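Local coordinates for methylmalonyl-CoA carboxyltransferase 12S subunit (Propionibacterium freudenreichii, PDB 1ON3), which transfers the carboxyl group of methylmalonyl-CoA to the biotin of the 1.3S subunit, yielding propanoyl-CoA, as the hexameric core of transcarboxylase, at residues A313-T318 with I344-K349; Y290-V295 with A332-V337; F353-D358 with L392-E397. All blocks are in the same frame, centred on the assembly; numbering follows the deposited sequence.

Interaction 1. Residues A313-T318 with I344-K349; sequences ATNLVT and INASDK
Lys-349 reaches out of helix 344-359 and plants its ammonium group among the carbonyls at the start of strand 316-323. With CG anti to the backbone N (chi1 179°) and every later torsion extended, the chain runs straight from the helix to the strand. NZ bonds to Leu-316 O at 2.7 Å, meeting it nearly along the C=O axis (168°), and makes a weak bond to Ala-313 O at 3.3 Å. A water accepts from both NZ, at 2.8 Å, and the backbone N of Thr-318, while Tyr-312 O and Lys-309 O are further acceptors of NZ. Ala-313 O also receives Leu-316 N and thereby closes a type I turn before the strand. The helix belongs to a beta-alpha-beta crossover of the crotonase-like carboxyltransferase fold, linking the parallel neighbours 326-333 and 364-370, and its segment runs at 15° to segment 316-318. Beside the lysine, Thr-318 OG1 lies 3.3 Å from Lys-349 CE, and a second water joins this hydroxyl to Lys-349 O. Nearer the helix start, Ala-346 CB packs 3.8 Å from Leu-316 CB and 4.1 Å from Ala-313 CB. Asn-315 ND2 passes 3.4 Å from that same Ala-346 CB, but its hydrogen bonds go to Cys-341 O and Asp-343 OD1, the latter also accepting from Ala-346 N.

Interaction 2. Residues Y290-V295 with A332-V337; sequences YDVRDV and ANQPSV
A mainly polar clasp, in which Gln-334 meets Asp-291 and Val-292, holds the loop entering helix 293-299 against the end of strand 326-333. The glutamine uses both ends of its amide. OE1 accepts the backbone N of Val-292 at 2.8 Å, and NE2 donates to Asp-291 OD1 at 3.0 Å. Gln-334 sets out with CG anti to its own N and then bends at chi2 (62°), which turns the amide back over the loop. The amide and carboxylate planes stand 83° apart, and NE2 comes to OD1 from above the carboxylate plane. From there it avoids the syn side, where Arg-293 grips the carboxylate side-on: NE donates to the syn lone pair of OD1, and NH2, on the syn side of OD2, makes a salt bridge of 2.8 Å with it. Arg-293 N is a third donor to OD1, on the anti side, and Glu-307 holds the far end of the guanidinium. An alanine at Asp-291 removes the carboxylate, which would probably leave Arg-293 without its side-on partner and Gln-334 NE2 without this acceptor, so that the amide turns more freely.

Ser-336 OG donates to Tyr-290 O at 2.8 Å, from above the carbonyl plane. Pro-335 CD lies over one face of the Tyr-290 ring in a CH-pi contact, 4.2 Å from the centroid, while the tyrosine OH bonds to Asp-369. On the apolar side of the contact, Val-292 CG2 packs 3.8 Å from Ala-332 CB; the nearby Asn-333 O is buried without a polar partner. Asp-291 OD1 accepting from Arg-293 N closes an Asx turn, and with Asp-294 N bonded to Asp-291 O this makes the Asx motif often found at the N-terminus of a helix.

Interaction 3. Residues F353-D358 with L392-E397; sequences FVNFCD and LYAYSE
Asp-358 OD1 is held by a water and by His-518 NE2 of a second subunit. The water lies 2.6 Å from OD1 and donates also to Glu-397 O, at 2.7 Å, so it bridges the aspartate to the last turn of helix 384-397. The other carboxylate oxygen, OD2, takes Thr-399 N and Val-400 N just beyond that turn and a salt bridge from Lys-517 of the second subunit. One turn earlier, a second water spans Asn-355 OD1 and Ala-394 O, 2.9 Å from each. Ala-394 CB meets Asn-355 OD1, at 3.2 Å, and Val-354 CG1, at 3.5 Å, in directions roughly at right angles. The two valine methyls divide the work: CG1, anti to the backbone N (chi1 166°), faces the alanine, whereas CG2 stands over one face of the Tyr-395 ring in a CH-pi contact, 3.7 Å from its centroid and offset toward the rim. Tyr-395 OH bonds to Gln-366. The helix segments run nearly parallel, 19° apart with axes 8.9 Å from each other. Both helices pack on the sheet, Val-354 touching Leu-364 of strand 364-370 and Tyr-395 touching Val-331 of strand 326-333, while Phe-159 of the second subunit packs on Ser-396 of helix 384-397.

In the fold
Interactions 1 and 3 are buried and share helix 344-359: its first turns meet strand 316-323 in interaction 1, its later ones meet helix 384-397 in interaction 3. They touch where Thr-318 packs on Phe-353. Interaction 2 is only partly buried and lies at the C-terminal end of strand 326-333 in the same sheet, joined to interaction 1 by backbone bonds between neighbouring strands, including Val-317 N to Ala-332 O. The chemistry follows position. A buried lysine among carbonyls ties helix to sheet in 313-318/344-349; side-chain amide and carboxylate bonds fasten a loop in 290-295/332-337; apolar packing and bridging waters join the helices in 353-358/392-397, where a neighbouring subunit takes part.

Interaction 1. Residues A313-T318 with I344-K349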
loop_
_atom_site.group_PDB
_atom_site.type_symbol
_atom_site.label_atom_id
_atom_site.label_comp_id
_atom_site.label_asym_id
_atom_site.label_seq_id
_atom_site.Cartn_x
_atom_site.Cartn_y
_atom_site.Cartn_z
ATOM N N ALA E 313 29.940 30.403 5.195
ATOM C CA ALA E 313 30.078 30.219 3.744
ATOM C C ALA E 313 29.227 31.236 3.002
ATOM O O ALA E 313 28.293 30.877 2.263
ATOM C CB ALA E 313 29.658 28.794 3.360
ATOM N N THR E 314 29.573 32.506 3.197
ATOM C CA THR E 314 28.836 33.620 2.621
ATOM C C THR E 314 28.953 33.743 1.108
ATOM O O THR E 314 28.412 34.681 0.528
ATOM C CB THR E 314 29.249 34.947 3.288
ATOM O OG1 THR E 314 30.660 35.150 3.115
ATOM C CG2 THR E 314 28.920 34.913 4.784
ATOM N N ASN E 315 29.675 32.812 0.484
ATOM C CA ASN E 315 29.806 32.784 -0.973
ATOM C C ASN E 315 28.524 32.172 -1.549
ATOM O O ASN E 315 28.327 32.133 -2.762
ATOM C CB ASN E 315 31.037 31.960 -1.407
ATOM C CG ASN E 315 31.196 30.654 -0.635
ATOM O OD1 ASN E 315 31.069 30.620 0.593
ATOM N ND2 ASN E 315 31.505 29.576 -1.351
ATOM N N LEU E 316 27.664 31.684 -0.658
ATOM C CA LEU E 316 26.381 31.103 -1.052
ATOM C C LEU E 316 25.306 31.500 -0.053
ATOM O O LEU E 316 25.490 31.384 1.154
ATOM C CB LEU E 316 26.446 29.579 -1.132
ATOM C CG LEU E 316 25.083 29.044 -1.612
ATOM C CD1 LEU E 316 25.274 28.177 -2.819
ATOM C CD2 LEU E 316 24.356 28.315 -0.492
ATOM N N VAL E 317 24.176 31.964 -0.563
ATOM C CA VAL E 317 23.070 32.387 0.288
ATOM C C VAL E 317 21.946 31.349 0.305
ATOM O O VAL E 317 21.599 30.805 -0.735
ATOM C CB VAL E 317 22.470 33.728 -0.226
ATOM C CG1 VAL E 317 21.181 34.045 0.502
ATOM C CG2 VAL E 317 23.474 34.864 -0.037
ATOM N N THR E 318 21.402 31.069 1.491
ATOM C CA THR E 318 20.266 30.146 1.638
ATOM C C THR E 318 19.304 30.939 2.515
ATOM O O THR E 318 19.680 31.397 3.603
ATOM C CB THR E 318 20.636 28.821 2.360
ATOM O OG1 THR E 318 21.371 29.104 3.565
ATOM C CG2 THR E 318 21.446 27.914 1.432
ATOM N N ILE E 344 33.774 23.640 -0.425
ATOM C CA ILE E 344 33.340 22.594 0.501
ATOM C C ILE E 344 32.256 23.073 1.471
ATOM O O ILE E 344 31.204 22.439 1.604
ATOM C CB ILE E 344 34.547 22.064 1.329
ATOM C CG1 ILE E 344 35.505 21.310 0.410
ATOM C CG2 ILE E 344 34.064 21.164 2.461
ATOM C CD1 ILE E 344 36.875 20.966 1.055
ATOM N N ASN E 345 32.510 24.182 2.155
ATOM C CA ASN E 345 31.547 24.687 3.128
ATOM C C ASN E 345 30.206 25.108 2.530
ATOM O O ASN E 345 29.161 24.821 3.114
ATOM C CB ASN E 345 32.153 25.833 3.942
ATOM C CG ASN E 345 33.294 25.363 4.844
ATOM O OD1 ASN E 345 33.582 24.167 4.926
ATOM N ND2 ASN E 345 33.942 26.301 5.521
ATOM N N ALA E 346 30.228 25.778 1.378
ATOM C CA ALA E 346 28.979 26.199 0.742
ATOM C C ALA E 346 28.193 24.977 0.254
ATOM O O ALA E 346 26.965 24.978 0.269
ATOM C CB ALA E 346 29.267 27.147 -0.416
ATOM N N SER E 347 28.891 23.931 -0.175
ATOM C CA SER E 347 28.208 22.709 -0.634
ATOM C C SER E 347 27.377 22.102 0.505
ATOM O O SER E 347 26.236 21.662 0.289
ATOM C CB SER E 347 29.234 21.678 -1.128
ATOM O OG SER E 347 29.905 22.153 -2.289
ATOM N N ASP E 348 27.958 22.061 1.708
ATOM C CA ASP E 348 27.261 21.535 2.882
ATOM C C ASP E 348 26.061 22.429 3.209
ATOM O O ASP E 348 24.954 21.943 3.470
ATOM C CB ASP E 348 28.167 21.518 4.123
ATOM C CG ASP E 348 29.136 20.345 4.158
ATOM O OD1 ASP E 348 28.855 19.285 3.573
ATOM O OD2 ASP E 348 30.177 20.479 4.827
ATOM N N LYS E 349 26.306 23.737 3.224
ATOM C CA LYS E 349 25.271 24.737 3.523
ATOM C C LYS E 349 24.082 24.583 2.583
ATOM O O LYS E 349 22.923 24.575 3.008
ATOM C CB LYS E 349 25.852 26.149 3.384
ATOM C CG LYS E 349 24.860 27.280 3.645
ATOM C CD LYS E 349 25.549 28.639 3.523
ATOM C CE LYS E 349 24.611 29.808 3.785
ATOM N NZ LYS E 349 25.343 31.128 3.821
HETATM O O HOH W 1 22.837 32.291 3.867
HETATM O O HOH W 2 21.849 26.525 4.994
#

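Interaction 2. Residues Y290-V295 with A332-V337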
loop_
_atom_site.group_PDB
_atom_site.type_symbol
_atom_site.label_atom_id
_atom_site.label_comp_id
_atom_site.label_asym_id
_atom_site.label_seq_id
_atom_site.Cartn_x
_atom_site.Cartn_y
_atom_site.Cartn_z
ATOM N N TYR E 290 28.346 41.792 -6.968
ATOM C CA TYR E 290 27.165 42.484 -6.465
ATOM C C TYR E 290 26.630 41.624 -5.332
ATOM O O TYR E 290 27.152 40.543 -5.097
ATOM C CB TYR E 290 26.104 42.604 -7.565
ATOM C CG TYR E 290 25.635 41.280 -8.136
ATOM C CD1 TYR E 290 24.458 40.671 -7.684
ATOM C CD2 TYR E 290 26.375 40.630 -9.127
ATOM C CE1 TYR E 290 24.034 39.440 -8.209
ATOM C CE2 TYR E 290 25.960 39.412 -9.663
ATOM C CZ TYR E 290 24.794 38.820 -9.204
ATOM O OH TYR E 290 24.389 37.629 -9.761
ATOM N N ASP E 291 25.609 42.105 -4.630
ATOM C CA ASP E 291 25.011 41.336 -3.539
ATOM C C ASP E 291 23.752 40.699 -4.096
ATOM O O ASP E 291 22.804 41.399 -4.439
ATOM C CB ASP E 291 24.635 42.231 -2.366
ATOM C CG ASP E 291 24.319 41.434 -1.108
ATOM O OD1 ASP E 291 23.692 40.358 -1.225
ATOM O OD2 ASP E 291 24.684 41.891 -0.002
ATOM N N VAL E 292 23.738 39.373 -4.183
ATOM C CA VAL E 292 22.590 38.677 -4.741
ATOM C C VAL E 292 21.303 38.851 -3.931
ATOM O O VAL E 292 20.213 38.618 -4.437
ATOM C CB VAL E 292 22.912 37.167 -4.934
ATOM C CG1 VAL E 292 22.979 36.452 -3.584
ATOM C CG2 VAL E 292 21.884 36.528 -5.854
ATOM N N ARG E 293 21.418 39.273 -2.676
ATOM C CA ARG E 293 20.223 39.466 -1.868
ATOM C C ARG E 293 19.451 40.686 -2.367
ATOM O O ARG E 293 18.281 40.851 -2.048
ATOM C CB ARG E 293 20.590 39.600 -0.386
ATOM C CG ARG E 293 21.095 38.270 0.209
ATOM C CD ARG E 293 21.787 38.476 1.547
ATOM N NE ARG E 293 23.009 39.274 1.414
ATOM C CZ ARG E 293 23.962 39.342 2.342
ATOM N NH1 ARG E 293 23.840 38.654 3.476
ATOM N NH2 ARG E 293 25.030 40.105 2.146
ATOM N N ASP E 294 20.103 41.540 -3.153
ATOM C CA ASP E 294 19.398 42.692 -3.713
ATOM C C ASP E 294 18.426 42.175 -4.769
ATOM O O ASP E 294 17.366 42.761 -4.998
ATOM C CB ASP E 294 20.379 43.702 -4.326
ATOM C CG ASP E 294 21.150 44.467 -3.271
ATOM O OD1 ASP E 294 20.622 44.637 -2.151
ATOM O OD2 ASP E 294 22.272 44.906 -3.556
ATOM N N VAL E 295 18.785 41.067 -5.414
ATOM C CA VAL E 295 17.906 40.470 -6.405
ATOM C C VAL E 295 16.768 39.809 -5.633
ATOM O O VAL E 295 15.594 39.975 -5.966
ATOM C CB VAL E 295 18.629 39.400 -7.243
ATOM C CG1 VAL E 295 17.627 38.692 -8.142
ATOM C CG2 VAL E 295 19.749 40.055 -8.081
ATOM N N ALA E 332 21.182 30.802 -3.632
ATOM C CA ALA E 332 21.764 31.723 -4.590
ATOM C C ALA E 332 23.265 31.945 -4.406
ATOM O O ALA E 332 23.748 32.079 -3.281
ATOM C CB ALA E 332 21.019 33.061 -4.480
ATOM N N ASN E 333 24.006 31.990 -5.509
ATOM C CA ASN E 333 25.441 32.237 -5.396
ATOM C C ASN E 333 25.664 33.716 -5.085
ATOM O O ASN E 333 24.875 34.571 -5.498
ATOM C CB ASN E 333 26.149 31.853 -6.691
ATOM C CG ASN E 333 25.733 30.485 -7.190
ATOM O OD1 ASN E 333 24.994 30.360 -8.173
ATOM N ND2 ASN E 333 26.203 29.446 -6.511
ATOM N N GLN E 334 26.746 34.017 -4.371
ATOM C CA GLN E 334 27.067 35.395 -3.976
ATOM C C GLN E 334 28.350 35.877 -4.686
ATOM O O GLN E 334 29.447 35.723 -4.159
ATOM C CB GLN E 334 27.250 35.441 -2.450
ATOM C CG GLN E 334 27.511 36.830 -1.861
ATOM C CD GLN E 334 26.366 37.788 -2.107
ATOM O OE1 GLN E 334 26.164 38.256 -3.228
ATOM N NE2 GLN E 334 25.597 38.078 -1.057
ATOM N N PRO E 335 28.215 36.492 -5.877
ATOM C CA PRO E 335 29.366 36.977 -6.646
ATOM C C PRO E 335 30.318 37.903 -5.899
ATOM O O PRO E 335 31.502 37.980 -6.229
ATOM C CB PRO E 335 28.708 37.653 -7.857
ATOM C CG PRO E 335 27.457 36.853 -8.040
ATOM C CD PRO E 335 26.966 36.776 -6.607
ATOM N N SER E 336 29.800 38.599 -4.894
ATOM C CA SER E 336 30.612 39.516 -4.114
ATOM C C SER E 336 31.539 38.844 -3.099
ATOM O O SER E 336 32.302 39.529 -2.420
ATOM C CB SER E 336 29.705 40.522 -3.406
ATOM O OG SER E 336 28.622 39.857 -2.776
ATOM N N VAL E 337 31.473 37.516 -2.986
ATOM C CA VAL E 337 32.337 36.787 -2.052
ATOM C C VAL E 337 32.996 35.610 -2.773
ATOM O O VAL E 337 32.314 34.697 -3.238
ATOM C CB VAL E 337 31.546 36.240 -0.831
ATOM C CG1 VAL E 337 32.466 35.443 0.068
ATOM C CG2 VAL E 337 30.921 37.385 -0.053
#

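Interaction 3. Residues F353-D358 with L392-E397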
loop_
_atom_site.group_PDB
_atom_site.type_symbol
_atom_site.label_atom_id
_atom_site.label_comp_id
_atom_site.label_asym_id
_atom_site.label_seq_id
_atom_site.Cartn_x
_atom_site.Cartn_y
_atom_site.Cartn_z
ATOM N N PHE E 353 20.172 22.610 3.430
ATOM C CA PHE E 353 18.980 23.433 3.217
ATOM C C PHE E 353 18.053 22.760 2.211
ATOM O O PHE E 353 16.842 22.678 2.428
ATOM C CB PHE E 353 19.386 24.823 2.712
ATOM C CG PHE E 353 18.251 25.817 2.647
ATOM C CD1 PHE E 353 17.652 26.291 3.814
ATOM C CD2 PHE E 353 17.810 26.317 1.417
ATOM C CE1 PHE E 353 16.632 27.261 3.762
ATOM C CE2 PHE E 353 16.787 27.288 1.356
ATOM C CZ PHE E 353 16.203 27.757 2.529
ATOM N N VAL E 354 18.619 22.285 1.104
ATOM C CA VAL E 354 17.837 21.606 0.074
ATOM C C VAL E 354 17.144 20.357 0.642
ATOM O O VAL E 354 15.958 20.159 0.416
ATOM C CB VAL E 354 18.726 21.200 -1.128
ATOM C CG1 VAL E 354 17.988 20.204 -2.038
ATOM C CG2 VAL E 354 19.131 22.453 -1.927
ATOM N N ASN E 355 17.865 19.520 1.387
ATOM C CA ASN E 355 17.233 18.318 1.958
ATOM C C ASN E 355 16.118 18.687 2.923
ATOM O O ASN E 355 15.063 18.043 2.938
ATOM C CB ASN E 355 18.249 17.437 2.695
ATOM C CG ASN E 355 19.235 16.776 1.756
ATOM O OD1 ASN E 355 18.887 16.423 0.625
ATOM N ND2 ASN E 355 20.470 16.585 2.225
ATOM N N PHE E 356 16.329 19.726 3.725
ATOM C CA PHE E 356 15.288 20.125 4.669
ATOM C C PHE E 356 14.017 20.589 3.945
ATOM O O PHE E 356 12.914 20.144 4.262
ATOM C CB PHE E 356 15.757 21.265 5.578
ATOM C CG PHE E 356 14.686 21.747 6.503
ATOM C CD1 PHE E 356 14.380 21.030 7.664
ATOM C CD2 PHE E 356 13.883 22.834 6.147
ATOM C CE1 PHE E 356 13.280 21.385 8.452
ATOM C CE2 PHE E 356 12.787 23.191 6.920
ATOM C CZ PHE E 356 12.484 22.461 8.075
ATOM N N CYS E 357 14.179 21.502 2.989
ATOM C CA CYS E 357 13.039 22.023 2.241
ATOM C C CYS E 357 12.303 20.880 1.578
ATOM O O CYS E 357 11.073 20.830 1.618
ATOM C CB CYS E 357 13.487 23.053 1.194
ATOM S SG CYS E 357 14.006 24.643 1.917
ATOM N N ASP E 358 13.048 19.946 0.992
ATOM C CA ASP E 358 12.410 18.812 0.346
ATOM C C ASP E 358 11.593 18.008 1.357
ATOM O O ASP E 358 10.457 17.631 1.077
ATOM C CB ASP E 358 13.442 17.893 -0.319
ATOM C CG ASP E 358 12.792 16.766 -1.104
ATOM O OD1 ASP E 358 13.166 15.595 -0.888
ATOM O OD2 ASP E 358 11.896 17.049 -1.936
ATOM N N LEU E 392 24.519 17.867 -5.715
ATOM C CA LEU E 392 23.957 17.089 -6.809
ATOM C C LEU E 392 23.012 16.045 -6.229
ATOM O O LEU E 392 21.936 15.790 -6.770
ATOM C CB LEU E 392 25.070 16.394 -7.588
ATOM C CG LEU E 392 26.076 17.374 -8.185
ATOM C CD1 LEU E 392 27.335 16.622 -8.629
ATOM C CD2 LEU E 392 25.410 18.120 -9.339
ATOM N N TYR E 393 23.418 15.435 -5.121
ATOM C CA TYR E 393 22.583 14.421 -4.506
ATOM C C TYR E 393 21.266 15.011 -4.005
ATOM O O TYR E 393 20.187 14.515 -4.358
ATOM C CB TYR E 393 23.303 13.756 -3.336
ATOM C CG TYR E 393 22.534 12.574 -2.803
ATOM C CD1 TYR E 393 22.849 11.281 -3.193
ATOM C CD2 TYR E 393 21.441 12.761 -1.955
ATOM C CE1 TYR E 393 22.095 10.187 -2.757
ATOM C CE2 TYR E 393 20.679 11.685 -1.520
ATOM C CZ TYR E 393 21.011 10.403 -1.923
ATOM O OH TYR E 393 20.242 9.345 -1.491
ATOM N N ALA E 394 21.360 16.048 -3.172
ATOM C CA ALA E 394 20.174 16.672 -2.595
ATOM C C ALA E 394 19.178 17.138 -3.648
ATOM O O ALA E 394 17.986 16.857 -3.546
ATOM C CB ALA E 394 20.570 17.844 -1.690
ATOM N N TYR E 395 19.649 17.855 -4.663
ATOM C CA TYR E 395 18.728 18.309 -5.702
ATOM C C TYR E 395 18.142 17.149 -6.517
ATOM O O TYR E 395 16.935 17.121 -6.774
ATOM C CB TYR E 395 19.428 19.308 -6.627
ATOM C CG TYR E 395 19.418 20.724 -6.099
ATOM C CD1 TYR E 395 20.604 21.420 -5.906
ATOM C CD2 TYR E 395 18.214 21.375 -5.817
ATOM C CE1 TYR E 395 20.603 22.729 -5.446
ATOM C CE2 TYR E 395 18.202 22.693 -5.357
ATOM C CZ TYR E 395 19.402 23.358 -5.175
ATOM O OH TYR E 395 19.413 24.651 -4.716
ATOM N N SER E 396 18.977 16.184 -6.914
ATOM C CA SER E 396 18.485 15.042 -7.703
ATOM C C SER E 396 17.447 14.202 -6.950
ATOM O O SER E 396 16.576 13.602 -7.553
ATOM C CB SER E 396 19.641 14.125 -8.142
ATOM O OG SER E 396 20.605 14.835 -8.907
ATOM N N GLU E 397 17.555 14.151 -5.628
ATOM C CA GLU E 397 16.610 13.382 -4.825
ATOM C C GLU E 397 15.343 14.199 -4.531
ATOM O O GLU E 397 14.266 13.644 -4.325
ATOM C CB GLU E 397 17.257 12.983 -3.495
ATOM C CG GLU E 397 16.371 12.135 -2.597
ATOM C CD GLU E 397 16.133 10.735 -3.143
ATOM O OE1 GLU E 397 15.290 10.013 -2.574
ATOM O OE2 GLU E 397 16.789 10.351 -4.135
HETATM O O HOH W 3 16.625 16.136 -1.103
HETATM O O HOH W 4 12.511 13.462 -2.225
#